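Local coordinates for small ribosomal subunit protein bS6 (PDB 2J5A) that probably binds 16S ribosomal RNA together with bS18 as a structural component of the small ribosomal subunit, at residues A[39-52]-A[64-78]. Numbering follows the deposited sequence.
Sequences KGGEILYEEDWGMR and ARYFLVQFKTENPQL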
ATOM      1  N   LYS A  39      -4.905  12.605   0.899  1.00 52.76           N
ATOM      2  CA  LYS A  39      -3.724  13.364   1.290  1.00 52.40           C
ATOM      3  C   LYS A  39      -3.007  14.062   0.127  1.00 51.55           C
ATOM      4  O   LYS A  39      -1.921  14.607   0.302  1.00 51.12           O
ATOM      5  CB  LYS A  39      -2.755  12.467   2.066  1.00 52.73           C
ATOM      6  CG  LYS A  39      -3.367  11.781   3.271  1.00 53.49           C
ATOM      7  CD  LYS A  39      -3.240  12.603   4.527  1.00 54.65           C
ATOM      8  CE  LYS A  39      -3.921  11.916   5.701  1.00 55.48           C
ATOM      9  NZ  LYS A  39      -3.318  12.326   7.021  1.00 58.42           N
ATOM     10  N   GLY A  40      -3.637  14.074  -1.044  1.00 51.20           N
ATOM     11  CA  GLY A  40      -3.109  14.755  -2.224  1.00 50.50           C
ATOM     12  C   GLY A  40      -2.340  13.835  -3.159  1.00 50.00           C
ATOM     13  O   GLY A  40      -1.455  14.290  -3.895  1.00 50.23           O
ATOM     14  N   GLY A  41      -2.669  12.545  -3.140  1.00 48.73           N
ATOM     15  CA  GLY A  41      -1.996  11.584  -4.002  1.00 47.81           C
ATOM     16  C   GLY A  41      -2.900  11.120  -5.120  1.00 46.89           C
ATOM     17  O   GLY A  41      -4.089  10.953  -4.920  1.00 46.48           O
ATOM     18  N   GLU A  42      -2.330  10.904  -6.299  1.00 46.32           N
ATOM     19  CA  GLU A  42      -3.091  10.370  -7.423  1.00 46.17           C
ATOM     20  C   GLU A  42      -2.685   8.930  -7.642  1.00 45.18           C
ATOM     21  O   GLU A  42      -1.514   8.651  -7.852  1.00 44.66           O
ATOM     22  CB  GLU A  42      -2.839  11.177  -8.692  1.00 46.26           C
ATOM     23  CG  GLU A  42      -3.759  10.789  -9.839  1.00 47.96           C
ATOM     24  CD  GLU A  42      -3.584  11.671 -11.057  1.00 50.96           C
ATOM     25  OE1 GLU A  42      -3.733  12.910 -10.939  1.00 53.74           O
ATOM     26  OE2 GLU A  42      -3.310  11.118 -12.142  1.00 54.08           O
ATOM     27  N   ILE A  43      -3.660   8.029  -7.593  1.00 44.65           N
ATOM     28  CA  ILE A  43      -3.427   6.603  -7.792  1.00 44.12           C
ATOM     29  C   ILE A  43      -3.180   6.346  -9.281  1.00 43.93           C
ATOM     30  O   ILE A  43      -4.046   6.619 -10.110  1.00 43.19           O
ATOM     31  CB  ILE A  43      -4.625   5.735  -7.314  1.00 44.11           C
ATOM     32  CG1 ILE A  43      -4.969   6.024  -5.836  1.00 45.09           C
ATOM     33  CG2 ILE A  43      -4.334   4.241  -7.527  1.00 42.64           C
ATOM     34  CD1 ILE A  43      -3.913   5.578  -4.804  1.00 43.92           C
ATOM     35  N   LEU A  44      -1.997   5.812  -9.589  1.00 43.36           N
ATOM     36  CA  LEU A  44      -1.557   5.547 -10.954  1.00 43.38           C
ATOM     37  C   LEU A  44      -1.683   4.091 -11.357  1.00 42.93           C
ATOM     38  O   LEU A  44      -1.750   3.779 -12.540  1.00 43.18           O
ATOM     39  CB  LEU A  44      -0.088   5.948 -11.113  1.00 43.42           C
ATOM     40  CG  LEU A  44       0.295   7.383 -10.734  1.00 43.93           C
ATOM     41  CD1 LEU A  44       1.774   7.548 -10.931  1.00 44.91           C
ATOM     42  CD2 LEU A  44      -0.472   8.416 -11.563  1.00 44.08           C
ATOM     43  N   TYR A  45      -1.678   3.193 -10.381  1.00 42.52           N
ATOM     44  CA  TYR A  45      -1.580   1.781 -10.670  1.00 42.04           C
ATOM     45  C   TYR A  45      -1.848   0.969  -9.412  1.00 41.94           C
ATOM     46  O   TYR A  45      -1.666   1.461  -8.288  1.00 41.56           O
ATOM     47  CB  TYR A  45      -0.187   1.470 -11.213  1.00 42.28           C
ATOM     48  CG  TYR A  45       0.008   0.040 -11.619  1.00 41.86           C
ATOM     49  CD1 TYR A  45      -0.576  -0.462 -12.775  1.00 42.07           C
ATOM     50  CD2 TYR A  45       0.748  -0.820 -10.833  1.00 41.74           C
ATOM     51  CE1 TYR A  45      -0.396  -1.777 -13.144  1.00 41.81           C
ATOM     52  CE2 TYR A  45       0.935  -2.131 -11.193  1.00 41.85           C
ATOM     53  CZ  TYR A  45       0.370  -2.604 -12.347  1.00 42.71           C
ATOM     54  OH  TYR A  45       0.575  -3.920 -12.692  1.00 44.76           O
ATOM     55  N   GLU A  46      -2.301  -0.263  -9.611  1.00 41.58           N
ATOM     56  CA  GLU A  46      -2.631  -1.143  -8.519  1.00 41.82           C
ATOM     57  C   GLU A  46      -2.618  -2.591  -8.959  1.00 41.18           C
ATOM     58  O   GLU A  46      -2.985  -2.894 -10.087  1.00 41.68           O
ATOM     59  CB  GLU A  46      -3.987  -0.759  -7.908  1.00 42.08           C
ATOM     60  CG  GLU A  46      -5.233  -1.082  -8.730  1.00 45.13           C
ATOM     61  CD  GLU A  46      -6.486  -0.407  -8.162  1.00 46.95           C
ATOM     62  OE1 GLU A  46      -6.705   0.784  -8.456  1.00 49.93           O
ATOM     63  OE2 GLU A  46      -7.234  -1.050  -7.396  1.00 48.51           O
ATOM     64  N   GLU A  47      -2.162  -3.468  -8.057  1.00 40.27           N
ATOM     65  CA  GLU A  47      -2.127  -4.918  -8.253  1.00 39.03           C
ATOM     66  C   GLU A  47      -2.675  -5.598  -6.981  1.00 37.83           C
ATOM     67  O   GLU A  47      -2.350  -5.193  -5.850  1.00 36.31           O
ATOM     68  CB  GLU A  47      -0.679  -5.397  -8.506  1.00 39.24           C
ATOM     69  CG  GLU A  47      -0.225  -5.352  -9.967  1.00 41.18           C
ATOM     70  CD  GLU A  47       1.278  -5.492 -10.174  1.00 44.55           C
ATOM     71  OE1 GLU A  47       2.066  -5.576  -9.192  1.00 46.64           O
ATOM     72  OE2 GLU A  47       1.691  -5.500 -11.357  1.00 47.70           O
ATOM     73  N   ASP A  48      -3.484  -6.636  -7.186  1.00 36.52           N
ATOM     74  CA  ASP A  48      -3.882  -7.546  -6.140  1.00 36.18           C
ATOM     75  C   ASP A  48      -3.059  -8.800  -6.322  1.00 36.12           C
ATOM     76  O   ASP A  48      -3.095  -9.411  -7.374  1.00 36.54           O
ATOM     77  CB  ASP A  48      -5.353  -7.872  -6.273  1.00 36.49           C
ATOM     78  CG  ASP A  48      -5.892  -8.672  -5.113  1.00 36.20           C
ATOM     79  OD1 ASP A  48      -5.121  -9.347  -4.381  1.00 35.39           O
ATOM     80  OD2 ASP A  48      -7.123  -8.624  -4.955  1.00 37.92           O
ATOM     81  N   TRP A  49      -2.295  -9.169  -5.306  1.00 35.82           N
ATOM     82  CA  TRP A  49      -1.412 -10.315  -5.386  1.00 35.45           C
ATOM     83  C   TRP A  49      -2.009 -11.513  -4.672  1.00 36.06           C
ATOM     84  O   TRP A  49      -1.380 -12.561  -4.607  1.00 36.48           O
ATOM     85  CB  TRP A  49      -0.027  -9.955  -4.810  1.00 35.06           C
ATOM     86  CG  TRP A  49       0.762  -9.226  -5.809  1.00 33.90           C
ATOM     87  CD1 TRP A  49       0.717  -7.885  -6.071  1.00 33.42           C
ATOM     88  CD2 TRP A  49       1.667  -9.791  -6.760  1.00 33.78           C
ATOM     89  NE1 TRP A  49       1.538  -7.583  -7.117  1.00 31.63           N
ATOM     90  CE2 TRP A  49       2.141  -8.732  -7.561  1.00 32.17           C
ATOM     91  CE3 TRP A  49       2.117 -11.094  -7.021  1.00 33.86           C
ATOM     92  CZ2 TRP A  49       3.050  -8.925  -8.588  1.00 32.44           C
ATOM     93  CZ3 TRP A  49       3.015 -11.283  -8.046  1.00 33.57           C
ATOM     94  CH2 TRP A  49       3.474 -10.204  -8.816  1.00 33.60           C
ATOM     95  N   GLY A  50      -3.223 -11.365  -4.136  1.00 36.25           N
ATOM     96  CA  GLY A  50      -3.874 -12.457  -3.452  1.00 36.30           C
ATOM     97  C   GLY A  50      -3.137 -12.975  -2.239  1.00 37.07           C
ATOM     98  O   GLY A  50      -2.258 -12.304  -1.677  1.00 36.45           O
ATOM     99  N   MET A  51      -3.520 -14.178  -1.817  1.00 38.31           N
ATOM    100  CA  MET A  51      -2.961 -14.803  -0.617  1.00 39.73           C
ATOM    101  C   MET A  51      -1.573 -15.330  -0.921  1.00 41.15           C
ATOM    102  O   MET A  51      -1.364 -15.997  -1.946  1.00 41.67           O
ATOM    103  CB  MET A  51      -3.861 -15.950  -0.126  1.00 39.86           C
ATOM    104  CG  MET A  51      -5.293 -15.542   0.198  1.00 39.63           C
ATOM    105  SD  MET A  51      -5.430 -14.172   1.398  1.00 39.98           S
ATOM    106  CE  MET A  51      -4.603 -14.829   2.844  1.00 36.26           C
ATOM    107  N   ARG A  52      -0.621 -15.009  -0.058  1.00 42.91           N
ATOM    108  CA  ARG A  52       0.750 -15.454  -0.223  1.00 44.90           C
ATOM    109  C   ARG A  52       1.280 -15.992   1.082  1.00 46.83           C
ATOM    110  O   ARG A  52       0.963 -15.469   2.145  1.00 47.37           O
ATOM    111  CB  ARG A  52       1.654 -14.312  -0.664  1.00 44.79           C
ATOM    112  CG  ARG A  52       1.421 -13.871  -2.067  1.00 45.65           C
ATOM    113  CD  ARG A  52       2.256 -12.651  -2.412  1.00 47.47           C
ATOM    114  NE  ARG A  52       3.671 -12.964  -2.621  1.00 49.04           N
ATOM    115  CZ  ARG A  52       4.168 -13.504  -3.731  1.00 51.32           C
ATOM    116  NH1 ARG A  52       3.367 -13.822  -4.752  1.00 51.64           N
ATOM    117  NH2 ARG A  52       5.475 -13.737  -3.824  1.00 52.41           N
ATOM    118  N   ALA A  64      -0.767 -14.180   4.140  1.00 40.37           N
ATOM    119  CA  ALA A  64      -1.354 -12.834   4.191  1.00 38.59           C
ATOM    120  C   ALA A  64      -1.829 -12.379   2.822  1.00 36.70           C
ATOM    121  O   ALA A  64      -1.373 -12.887   1.814  1.00 36.07           O
ATOM    122  CB  ALA A  64      -0.336 -11.835   4.762  1.00 38.47           C
ATOM    123  N   ARG A  65      -2.734 -11.407   2.797  1.00 34.80           N
ATOM    124  CA  ARG A  65      -3.226 -10.840   1.549  1.00 33.70           C
ATOM    125  C   ARG A  65      -2.414  -9.588   1.132  1.00 33.08           C
ATOM    126  O   ARG A  65      -2.413  -8.571   1.843  1.00 32.62           O
ATOM    127  CB  ARG A  65      -4.709 -10.483   1.682  1.00 33.48           C
ATOM    128  CG  ARG A  65      -5.294  -9.833   0.437  1.00 32.80           C
ATOM    129  CD  ARG A  65      -5.146 -10.712  -0.799  1.00 32.83           C
ATOM    130  NE  ARG A  65      -6.106 -10.304  -1.811  1.00 32.75           N
ATOM    131  CZ  ARG A  65      -7.387 -10.681  -1.829  1.00 31.75           C
ATOM    132  NH1 ARG A  65      -7.872 -11.496  -0.904  1.00 30.17           N
ATOM    133  NH2 ARG A  65      -8.177 -10.242  -2.792  1.00 31.75           N
ATOM    134  N   TYR A  66      -1.771  -9.670  -0.036  1.00 31.91           N
ATOM    135  CA  TYR A  66      -0.892  -8.627  -0.527  1.00 31.07           C
ATOM    136  C   TYR A  66      -1.548  -7.784  -1.580  1.00 30.63           C
ATOM    137  O   TYR A  66      -2.068  -8.309  -2.559  1.00 29.93           O
ATOM    138  CB  TYR A  66       0.391  -9.223  -1.123  1.00 31.69           C
ATOM    139  CG  TYR A  66       1.469  -9.555  -0.111  1.00 31.06           C
ATOM    140  CD1 TYR A  66       1.508 -10.794   0.497  1.00 34.08           C
ATOM    141  CD2 TYR A  66       2.448  -8.646   0.213  1.00 31.25           C
ATOM    142  CE1 TYR A  66       2.489 -11.123   1.420  1.00 32.23           C
ATOM    143  CE2 TYR A  66       3.442  -8.962   1.128  1.00 33.95           C
ATOM    144  CZ  TYR A  66       3.450 -10.212   1.722  1.00 33.28           C
ATOM    145  OH  TYR A  66       4.418 -10.550   2.622  1.00 35.13           O
ATOM    146  N   PHE A  67      -1.494  -6.467  -1.368  1.00 30.30           N
ATOM    147  CA  PHE A  67      -1.880  -5.475  -2.354  1.00 30.13           C
ATOM    148  C   PHE A  67      -0.690  -4.546  -2.648  1.00 30.10           C
ATOM    149  O   PHE A  67       0.178  -4.352  -1.809  1.00 29.81           O
ATOM    150  CB  PHE A  67      -3.062  -4.617  -1.870  1.00 29.73           C
ATOM    151  CG  PHE A  67      -4.339  -5.383  -1.626  1.00 31.47           C
ATOM    152  CD1 PHE A  67      -5.158  -5.750  -2.683  1.00 31.24           C
ATOM    153  CD2 PHE A  67      -4.752  -5.685  -0.335  1.00 31.60           C
ATOM    154  CE1 PHE A  67      -6.312  -6.423  -2.473  1.00 30.75           C
ATOM    155  CE2 PHE A  67      -5.938  -6.365  -0.120  1.00 31.84           C
ATOM    156  CZ  PHE A  67      -6.712  -6.749  -1.197  1.00 31.58           C
ATOM    157  N   LEU A  68      -0.708  -3.934  -3.831  1.00 30.60           N
ATOM    158  CA  LEU A  68       0.314  -2.985  -4.277  1.00 31.10           C
ATOM    159  C   LEU A  68      -0.374  -1.823  -4.955  1.00 31.48           C
ATOM    160  O   LEU A  68      -1.258  -2.037  -5.791  1.00 30.49           O
ATOM    161  CB  LEU A  68       1.278  -3.653  -5.282  1.00 31.00           C
ATOM    162  CG  LEU A  68       2.465  -2.852  -5.845  1.00 30.80           C
ATOM    163  CD1 LEU A  68       3.561  -3.813  -6.260  1.00 31.25           C
ATOM    164  CD2 LEU A  68       2.080  -1.908  -7.007  1.00 28.30           C
ATOM    165  N   VAL A  69       0.044  -0.602  -4.603  1.00 32.15           N
ATOM    166  CA  VAL A  69      -0.475   0.621  -5.235  1.00 32.71           C
ATOM    167  C   VAL A  69       0.689   1.599  -5.542  1.00 32.84           C
ATOM    168  O   VAL A  69       1.637   1.744  -4.755  1.00 32.48           O
ATOM    169  CB  VAL A  69      -1.632   1.271  -4.387  1.00 33.36           C
ATOM    170  CG1 VAL A  69      -1.115   1.943  -3.151  1.00 32.55           C
ATOM    171  CG2 VAL A  69      -2.464   2.268  -5.233  1.00 33.67           C
ATOM    172  N   GLN A  70       0.643   2.200  -6.724  1.00 33.19           N
ATOM    173  CA  GLN A  70       1.563   3.274  -7.078  1.00 34.43           C
ATOM    174  C   GLN A  70       0.773   4.555  -7.165  1.00 34.89           C
ATOM    175  O   GLN A  70      -0.428   4.558  -7.518  1.00 35.25           O
ATOM    176  CB  GLN A  70       2.291   3.027  -8.398  1.00 34.39           C
ATOM    177  CG  GLN A  70       3.031   1.703  -8.472  1.00 35.23           C
ATOM    178  CD  GLN A  70       3.662   1.488  -9.826  1.00 35.77           C
ATOM    179  OE1 GLN A  70       3.145   1.960 -10.835  1.00 33.84           O
ATOM    180  NE2 GLN A  70       4.800   0.787  -9.856  1.00 35.69           N
ATOM    181  N   PHE A  71       1.433   5.634  -6.787  1.00 35.33           N
ATOM    182  CA  PHE A  71       0.787   6.925  -6.737  1.00 35.78           C
ATOM    183  C   PHE A  71       1.816   8.040  -6.878  1.00 37.11           C
ATOM    184  O   PHE A  71       3.025   7.814  -6.724  1.00 36.17           O
ATOM    185  CB  PHE A  71      -0.046   7.069  -5.455  1.00 35.55           C
ATOM    186  CG  PHE A  71       0.767   7.104  -4.177  1.00 34.63           C
ATOM    187  CD1 PHE A  71       1.141   5.930  -3.543  1.00 34.45           C
ATOM    188  CD2 PHE A  71       1.114   8.311  -3.590  1.00 35.13           C
ATOM    189  CE1 PHE A  71       1.879   5.955  -2.361  1.00 33.51           C
ATOM    190  CE2 PHE A  71       1.861   8.358  -2.408  1.00 33.68           C
ATOM    191  CZ  PHE A  71       2.239   7.164  -1.790  1.00 35.21           C
ATOM    192  N   LYS A  72       1.322   9.226  -7.235  1.00 39.12           N
ATOM    193  CA  LYS A  72       2.155  10.422  -7.324  1.00 40.85           C
ATOM    194  C   LYS A  72       1.591  11.499  -6.406  1.00 41.73           C
ATOM    195  O   LYS A  72       0.395  11.539  -6.149  1.00 42.51           O
ATOM    196  CB  LYS A  72       2.305  10.904  -8.773  1.00 40.75           C
ATOM    197  CG  LYS A  72       1.029  11.348  -9.495  1.00 42.97           C
ATOM    198  CD  LYS A  72       1.389  11.882 -10.908  1.00 44.86           C
ATOM    199  CE  LYS A  72       0.190  12.070 -11.831  1.00 46.08           C
ATOM    200  NZ  LYS A  72       0.643  12.155 -13.272  1.00 45.93           N
ATOM    201  N   THR A  73       2.459  12.341  -5.867  1.00 42.91           N
ATOM    202  CA  THR A  73       2.010  13.406  -4.968  1.00 44.19           C
ATOM    203  C   THR A  73       3.059  14.499  -4.820  1.00 45.45           C
ATOM    204  O   THR A  73       4.256  14.237  -4.922  1.00 45.38           O
ATOM    205  CB  THR A  73       1.705  12.875  -3.544  1.00 44.10           C
ATOM    206  OG1 THR A  73       1.061  13.898  -2.774  1.00 44.30           O
ATOM    207  CG2 THR A  73       2.978  12.463  -2.830  1.00 41.54           C
ATOM    208  N   GLU A  74       2.591  15.710  -4.546  1.00 47.46           N
ATOM    209  CA  GLU A  74       3.477  16.821  -4.161  1.00 49.30           C
ATOM    210  C   GLU A  74       3.606  16.930  -2.626  1.00 49.99           C
ATOM    211  O   GLU A  74       4.415  17.713  -2.115  1.00 50.51           O
ATOM    212  CB  GLU A  74       3.005  18.132  -4.820  1.00 49.90           C
ATOM    213  CG  GLU A  74       2.771  17.953  -6.341  1.00 51.32           C
ATOM    214  CD  GLU A  74       3.170  19.157  -7.204  1.00 54.62           C
ATOM    215  OE1 GLU A  74       4.369  19.538  -7.232  1.00 55.60           O
ATOM    216  OE2 GLU A  74       2.279  19.687  -7.908  1.00 57.15           O
ATOM    217  N   ASN A  75       2.840  16.098  -1.907  1.00 50.44           N
ATOM    218  CA  ASN A  75       2.848  16.061  -0.453  1.00 50.20           C
ATOM    219  C   ASN A  75       4.012  15.235   0.082  1.00 50.58           C
ATOM    220  O   ASN A  75       3.964  13.994   0.070  1.00 50.52           O
ATOM    221  CB  ASN A  75       1.531  15.470   0.034  1.00 50.48           C
ATOM    222  CG  ASN A  75       1.303  15.681   1.509  1.00 51.06           C
ATOM    223  OD1 ASN A  75       2.242  15.943   2.270  1.00 52.46           O
ATOM    224  ND2 ASN A  75       0.040  15.572   1.929  1.00 51.28           N
ATOM    225  N   PRO A  76       5.045  15.904   0.615  1.00 50.70           N
ATOM    226  CA  PRO A  76       6.271  15.182   0.926  1.00 50.50           C
ATOM    227  C   PRO A  76       6.096  14.292   2.147  1.00 50.18           C
ATOM    228  O   PRO A  76       6.894  13.391   2.361  1.00 49.62           O
ATOM    229  CB  PRO A  76       7.269  16.315   1.230  1.00 50.72           C
ATOM    230  CG  PRO A  76       6.426  17.375   1.826  1.00 50.52           C
ATOM    231  CD  PRO A  76       5.132  17.321   1.030  1.00 51.31           C
ATOM    232  N   GLN A  77       5.064  14.561   2.940  1.00 50.15           N
ATOM    233  CA  GLN A  77       4.774  13.756   4.131  1.00 50.57           C
ATOM    234  C   GLN A  77       3.863  12.531   3.900  1.00 49.80           C
ATOM    235  O   GLN A  77       3.635  11.759   4.832  1.00 50.29           O
ATOM    236  CB  GLN A  77       4.181  14.652   5.229  1.00 50.90           C
ATOM    237  CG  GLN A  77       5.248  15.337   6.105  1.00 52.81           C
ATOM    238  CD  GLN A  77       5.990  14.343   7.016  1.00 54.56           C
ATOM    239  OE1 GLN A  77       5.360  13.529   7.709  1.00 55.69           O
ATOM    240  NE2 GLN A  77       7.322  14.410   7.016  1.00 52.95           N
ATOM    241  N   LEU A  78       3.373  12.328   2.674  1.00 48.80           N
ATOM    242  CA  LEU A  78       2.392  11.257   2.417  1.00 47.69           C
ATOM    243  C   LEU A  78       2.960   9.873   2.767  1.00 46.76           C
ATOM    244  O   LEU A  78       2.280   9.082   3.413  1.00 45.80           O
ATOM    245  CB  LEU A  78       1.873  11.288   0.975  1.00 47.36           C
ATOM    246  CG  LEU A  78       0.364  11.026   0.860  1.00 47.78           C
ATOM    247  CD1 LEU A  78      -0.159  11.308  -0.542  1.00 46.68           C
ATOM    248  CD2 LEU A  78       0.012   9.594   1.309  1.00 47.60           C
TER
HETATM  249  O   HOH W   1       0.211  16.819  -3.753  1.00 64.63           O
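Ala64 and Arg52 trade a pair of backbone hydrogen bonds at one end of this antiparallel hairpin. Arg65, bent at chi2 (58°), swings its guanidinium back to Asp48 and grips the carboxylate side-on. Its NE meets Asp48 OD1 and its NH2 meets OD2, both at 2.9 Å, on syn lone pairs and with the planes nearly coplanar. Asp48 OD1 also takes Gly50 N, on its anti side, in an Asx turn, which fixes the carboxylate's rotation; Lys26 pairs with Asp48 OD2 and Glu22 with Arg65 NH1, both from helix 22-38. The Tyr66 ring lies against Arg52, CD1 to CD 3.5 Å. Phe67 runs alongside Asp48 and stacks on Phe29, on the helix-covered face of the ferredoxin-like sheet of bS6, with strand 41-53 at the edge and strand 63-73 between it and strand 8-16. Val69, on that same face, sets CG2 3.6 Å from Ile43 CG2. Opposite Gln70 the register slips by one: Leu44 and Tyr45 form a classic beta bulge, with Gln70 O taking Leu44 N at 2.9 Å. The Gln70 side chain slants past that of Tyr45, amide and ring planes 54° apart, with OE1 nearest Tyr45 CB; Glu11 holds NE2 and the backbone N of Lys106 holds OE1. Lys72 stretches beside Glu42, its aliphatic chain against Leu44 CD2. Thr73 OG1 donates to Gly40 O (2.8 Å) from above the carbonyl plane, and Asn75 ND2 reaches Lys39 O at 2.7 Å, in plane, just before helix 78-88.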